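Side-chain contacts in adenylate cyclase-like protein (Chlamydia trachomatis, PDB 4QO6), which is a structural component of the chlamydial type III secretion system, part of its inner membrane ring, represented here by its extended periplasmic region: residues A[111-116]-A[134-139]; A[142-147]-A[158-163]. All blocks are in the same frame, centred on the assembly; numbering follows the deposited sequence. Where two conformers were deposited one is given.

Contact 1: A[111-116]-A[134-139]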
# COMPACT_ATOMS: atom_id res chain seq x y z
N GLU A 111 16.18 3.24 6.31
CA GLU A 111 16.51 2.75 7.65
C GLU A 111 15.22 2.40 8.42
O GLU A 111 15.13 1.36 9.06
CB GLU A 111 17.35 3.77 8.41
CG GLU A 111 18.77 3.97 7.85
CD GLU A 111 18.90 5.13 6.84
OE1 GLU A 111 18.75 6.31 7.26
OE2 GLU A 111 19.17 4.89 5.64
N GLN A 112 14.23 3.28 8.33
CA GLN A 112 12.89 2.99 8.83
C GLN A 112 12.24 1.79 8.12
O GLN A 112 11.52 1.01 8.75
CB GLN A 112 11.99 4.17 8.68
CG GLN A 112 12.36 5.36 9.53
CD GLN A 112 11.14 6.23 9.71
OE1 GLN A 112 10.82 7.04 8.85
NE2 GLN A 112 10.42 6.03 10.82
N ALA A 113 12.49 1.65 6.83
CA ALA A 113 12.06 0.45 6.11
C ALA A 113 12.67 -0.83 6.67
O ALA A 113 11.98 -1.84 6.78
CB ALA A 113 12.36 0.56 4.61
N ALA A 114 13.96 -0.79 7.01
CA ALA A 114 14.61 -1.93 7.66
C ALA A 114 14.10 -2.20 9.08
O ALA A 114 14.00 -3.36 9.49
CB ALA A 114 16.13 -1.74 7.67
N CYS A 115 13.81 -1.15 9.84
CA CYS A 115 13.20 -1.29 11.17
C CYS A 115 11.83 -2.02 11.10
O CYS A 115 11.49 -2.87 11.93
CB CYS A 115 13.03 0.10 11.80
SG CYS A 115 12.58 0.18 13.56
N LEU A 116 11.03 -1.69 10.08
CA LEU A 116 9.69 -2.27 9.89
C LEU A 116 9.82 -3.76 9.58
O LEU A 116 9.11 -4.57 10.16
CB LEU A 116 8.89 -1.52 8.83
CG LEU A 116 7.45 -2.05 8.59
CD1 LEU A 116 6.52 -1.81 9.79
CD2 LEU A 116 6.85 -1.48 7.33
N VAL A 134 4.86 -0.37 0.81
CA VAL A 134 5.21 0.84 1.50
C VAL A 134 6.06 1.74 0.59
O VAL A 134 6.96 1.25 -0.10
CB VAL A 134 5.95 0.49 2.82
CG1 VAL A 134 6.51 1.75 3.46
CG2 VAL A 134 4.98 -0.20 3.76
N ILE A 135 5.79 3.04 0.62
CA ILE A 135 6.54 4.02 -0.16
C ILE A 135 7.69 4.64 0.70
O ILE A 135 7.44 5.11 1.81
CB ILE A 135 5.60 5.14 -0.65
CG1 ILE A 135 4.32 4.61 -1.35
CG2 ILE A 135 6.33 6.12 -1.58
CD1 ILE A 135 4.52 4.15 -2.75
N ILE A 136 8.95 4.67 0.22
CA ILE A 136 10.05 5.34 0.98
C ILE A 136 10.23 6.80 0.51
O ILE A 136 10.54 7.04 -0.65
CB ILE A 136 11.40 4.60 0.87
CG1 ILE A 136 11.26 3.10 1.19
CG2 ILE A 136 12.45 5.23 1.79
CD1 ILE A 136 10.56 2.80 2.50
N GLU A 137 10.02 7.76 1.38
CA GLU A 137 10.09 9.18 0.99
C GLU A 137 11.43 9.62 0.40
O GLU A 137 11.46 10.23 -0.65
CB GLU A 137 9.66 10.09 2.15
CG GLU A 137 8.15 10.13 2.34
CD GLU A 137 7.69 10.67 3.69
OE1 GLU A 137 8.55 11.10 4.52
OE2 GLU A 137 6.46 10.70 3.92
N SER A 138 12.54 9.24 1.02
CA SER A 138 13.86 9.51 0.46
C SER A 138 13.98 9.00 -0.99
O SER A 138 14.62 9.64 -1.81
CB SER A 138 14.98 8.94 1.33
OG SER A 138 15.08 7.53 1.22
N GLN A 139 13.36 7.88 -1.33
CA GLN A 139 13.42 7.37 -2.72
C GLN A 139 12.60 8.19 -3.71
O GLN A 139 13.01 8.40 -4.86
CB GLN A 139 13.03 5.89 -2.79
CG GLN A 139 14.13 4.99 -2.24
CD GLN A 139 13.68 3.55 -1.96
OE1 GLN A 139 12.64 3.08 -2.46
NE2 GLN A 139 14.47 2.84 -1.15
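Ala113 and Ile136 make the tight part of this contact. The methyl of Ala113 meets CD1, the far methyl of the longer Ile136 branch, with Ala113 CB and Ile136 CD1 3.6 Å apart. Two torsions of Ile136 explain the meeting. With chi1 at -51° CG1 is anti to the carbonyl carbon and beside the backbone N, and chi2, also -51°, carries CD1 on toward Ala113. The CA of the small Ala113 lies 7.4 Å from the CA of Ile136, the nearest such pair between the segments.

The second touch is looser. Leu116, one helical turn further on, brings CD2 to within 4.2 Å of Val134 CG2, again methyl to methyl. Leu116 is buried, whereas Ala113, Val134 and Ile136 stay partly exposed. On the outer side, Glu111 and Ala114 are exposed and do not reach residues 134-139. Glu111 is also poorly ordered. No hydrogen bond crosses between the segments, and the two together bury just 108 Å². The contact is therefore a small apolar one.

It belongs to a beta-alpha-beta unit, in which helix 110-123 connects the parallel strands 100-107 and 130-136. Ile136 is the N-cap residue of helix 137-150, so the contact lies where the last strand of this unit passes into the next helix. Leu107 of strand 100-107 touches both Leu116 and Val134 and extends the apolar layer between helix and sheet. Phe88, from a loop, also packs on Leu116.

Contact 2: A[142-147]-A[158-163]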
# COMPACT_ATOMS: atom_id res chain seq x y z
N LYS A 142 14.55 11.56 -4.61
CA LYS A 142 15.52 11.26 -5.74
C LYS A 142 14.79 11.15 -7.11
O LYS A 142 15.17 11.71 -8.12
CB LYS A 142 16.36 10.00 -5.43
CG LYS A 142 16.91 9.18 -6.63
CD LYS A 142 18.24 9.69 -7.22
CE LYS A 142 18.96 8.69 -8.15
NZ LYS A 142 18.62 8.82 -9.59
N ALA A 143 13.68 10.46 -7.15
CA ALA A 143 13.01 10.35 -8.46
C ALA A 143 12.60 11.75 -8.95
O ALA A 143 12.87 12.08 -10.09
CB ALA A 143 11.82 9.43 -8.39
N LEU A 144 11.98 12.55 -8.06
CA LEU A 144 11.49 13.90 -8.38
C LEU A 144 12.63 14.85 -8.77
O LEU A 144 12.53 15.53 -9.74
CB LEU A 144 10.77 14.49 -7.15
CG LEU A 144 9.45 13.85 -6.65
CD1 LEU A 144 9.05 14.33 -5.25
CD2 LEU A 144 8.30 14.09 -7.61
N ALA A 145 13.65 14.93 -7.93
CA ALA A 145 14.80 15.72 -8.15
C ALA A 145 15.47 15.32 -9.46
O ALA A 145 15.85 16.19 -10.20
CB ALA A 145 15.76 15.55 -6.99
N GLY A 146 15.57 14.03 -9.77
CA GLY A 146 16.08 13.60 -11.07
C GLY A 146 15.23 14.01 -12.27
O GLY A 146 15.78 14.38 -13.31
N HIS A 147 13.91 13.95 -12.18
CA HIS A 147 13.04 14.50 -13.23
C HIS A 147 13.24 16.03 -13.43
O HIS A 147 13.23 16.53 -14.53
CB HIS A 147 11.58 14.27 -12.88
CG HIS A 147 11.15 12.85 -12.97
ND1 HIS A 147 11.26 11.97 -11.91
CD2 HIS A 147 10.60 12.14 -13.99
CE1 HIS A 147 10.81 10.78 -12.28
NE2 HIS A 147 10.41 10.86 -13.54
N VAL A 158 12.73 20.31 -4.24
CA VAL A 158 11.53 19.55 -3.88
C VAL A 158 11.64 18.94 -2.48
O VAL A 158 12.72 18.52 -2.07
CB VAL A 158 11.19 18.49 -4.94
CG1 VAL A 158 12.30 17.45 -5.06
CG2 VAL A 158 9.86 17.84 -4.64
N SER A 159 10.54 18.98 -1.73
CA SER A 159 10.40 18.11 -0.56
C SER A 159 9.22 17.18 -0.74
O SER A 159 8.29 17.46 -1.49
CB SER A 159 10.31 18.91 0.75
OG SER A 159 9.06 19.55 0.88
N PHE A 160 9.25 16.07 -0.03
CA PHE A 160 8.21 15.05 -0.16
C PHE A 160 7.89 14.36 1.17
O PHE A 160 8.77 13.75 1.78
CB PHE A 160 8.59 13.99 -1.16
CG PHE A 160 7.52 12.98 -1.36
CD1 PHE A 160 6.40 13.30 -2.12
CD2 PHE A 160 7.60 11.72 -0.76
CE1 PHE A 160 5.39 12.39 -2.28
CE2 PHE A 160 6.58 10.80 -0.94
CZ PHE A 160 5.48 11.14 -1.71
N THR A 161 6.66 14.51 1.63
CA THR A 161 6.20 13.78 2.82
C THR A 161 4.72 13.43 2.67
O THR A 161 3.93 14.27 2.29
CB THR A 161 6.37 14.55 4.16
OG1 THR A 161 5.27 15.42 4.36
CG2 THR A 161 7.65 15.40 4.22
N ASN A 162 4.40 12.16 2.93
CA ASN A 162 3.07 11.66 3.06
C ASN A 162 2.24 11.85 1.82
O ASN A 162 1.05 12.18 1.92
CB ASN A 162 2.37 12.26 4.27
CG ASN A 162 1.31 11.32 4.84
OD1 ASN A 162 1.60 10.15 5.16
ND2 ASN A 162 0.08 11.81 4.94
N GLY A 163 2.86 11.62 0.65
CA GLY A 163 2.16 11.68 -0.65
C GLY A 163 2.13 13.09 -1.22
O GLY A 163 1.58 13.32 -2.33
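Helix-on-sheet packing inside the BON domain is the setting of this contact. Helix 137-150 lies against strand 157-161, an outermost strand of a three-stranded sheet. The short helix and strand axes run nearly antiparallel, at 155°, and approach to 8.7 Å.

Leu144 and Val158 carry most of the touching. Their side chains cross at about a right angle, and both branches of the valine are used. Leu144 CD1 lies 3.7 Å from Val158 CG2. Nearer the backbone, Leu144 CB is 3.9 Å from Val158 CG1. This CG1 methyl sits between the valine's own backbone N and carbonyl carbon (chi1 63°), while CG2 is anti to the N. The valine can thus meet the base and the end of the leucine at once.

The same methyl also borders the helix backbone. Val158 CG1 is 4.1 Å from Ala145 N, and a little further, 4.4 Å, from Ala145 CB. Two residues along the strand, Phe160 adds a lighter touch: its CB is 4.1 Å from Leu144 CD1, which comes obliquely to the ring. Leu144 and Phe160 are buried, but Val158 and Ala145 are partly exposed. The contact therefore runs from the protein interior toward its surface. No hydrogen bond links the two segments.

Ile192, in a loop, touches both Leu144 and Phe160. Val140 and Met141, earlier on helix 137-150, pack on the phenylalanine. Leu167 of the antiparallel neighbouring strand 164-172 lies against Val158.

In the fold
Contact 1 closes before contact 2 opens, so the two follow in series along the chain, with centres about 14 Å apart. Contact 1 belongs to the beta-alpha-beta unit of strands 100-107 and 130-136. Contact 2 lies in the next domain, of the BON family, against a separate three-stranded sheet. Helix 137-150 runs through both: it starts just after Ile136 in contact 1, and its middle supplies Leu144 and Ala145 to contact 2. The contacts also touch directly. Glu137 OE2 is 2.7 Å from Asn162 N, a probable hydrogen bond, and Glu137 CG packs 3.5 Å from Phe160 CD2. The junction thus joins two successive domains of the extended periplasmic region through a continuous helix and side-chain packing.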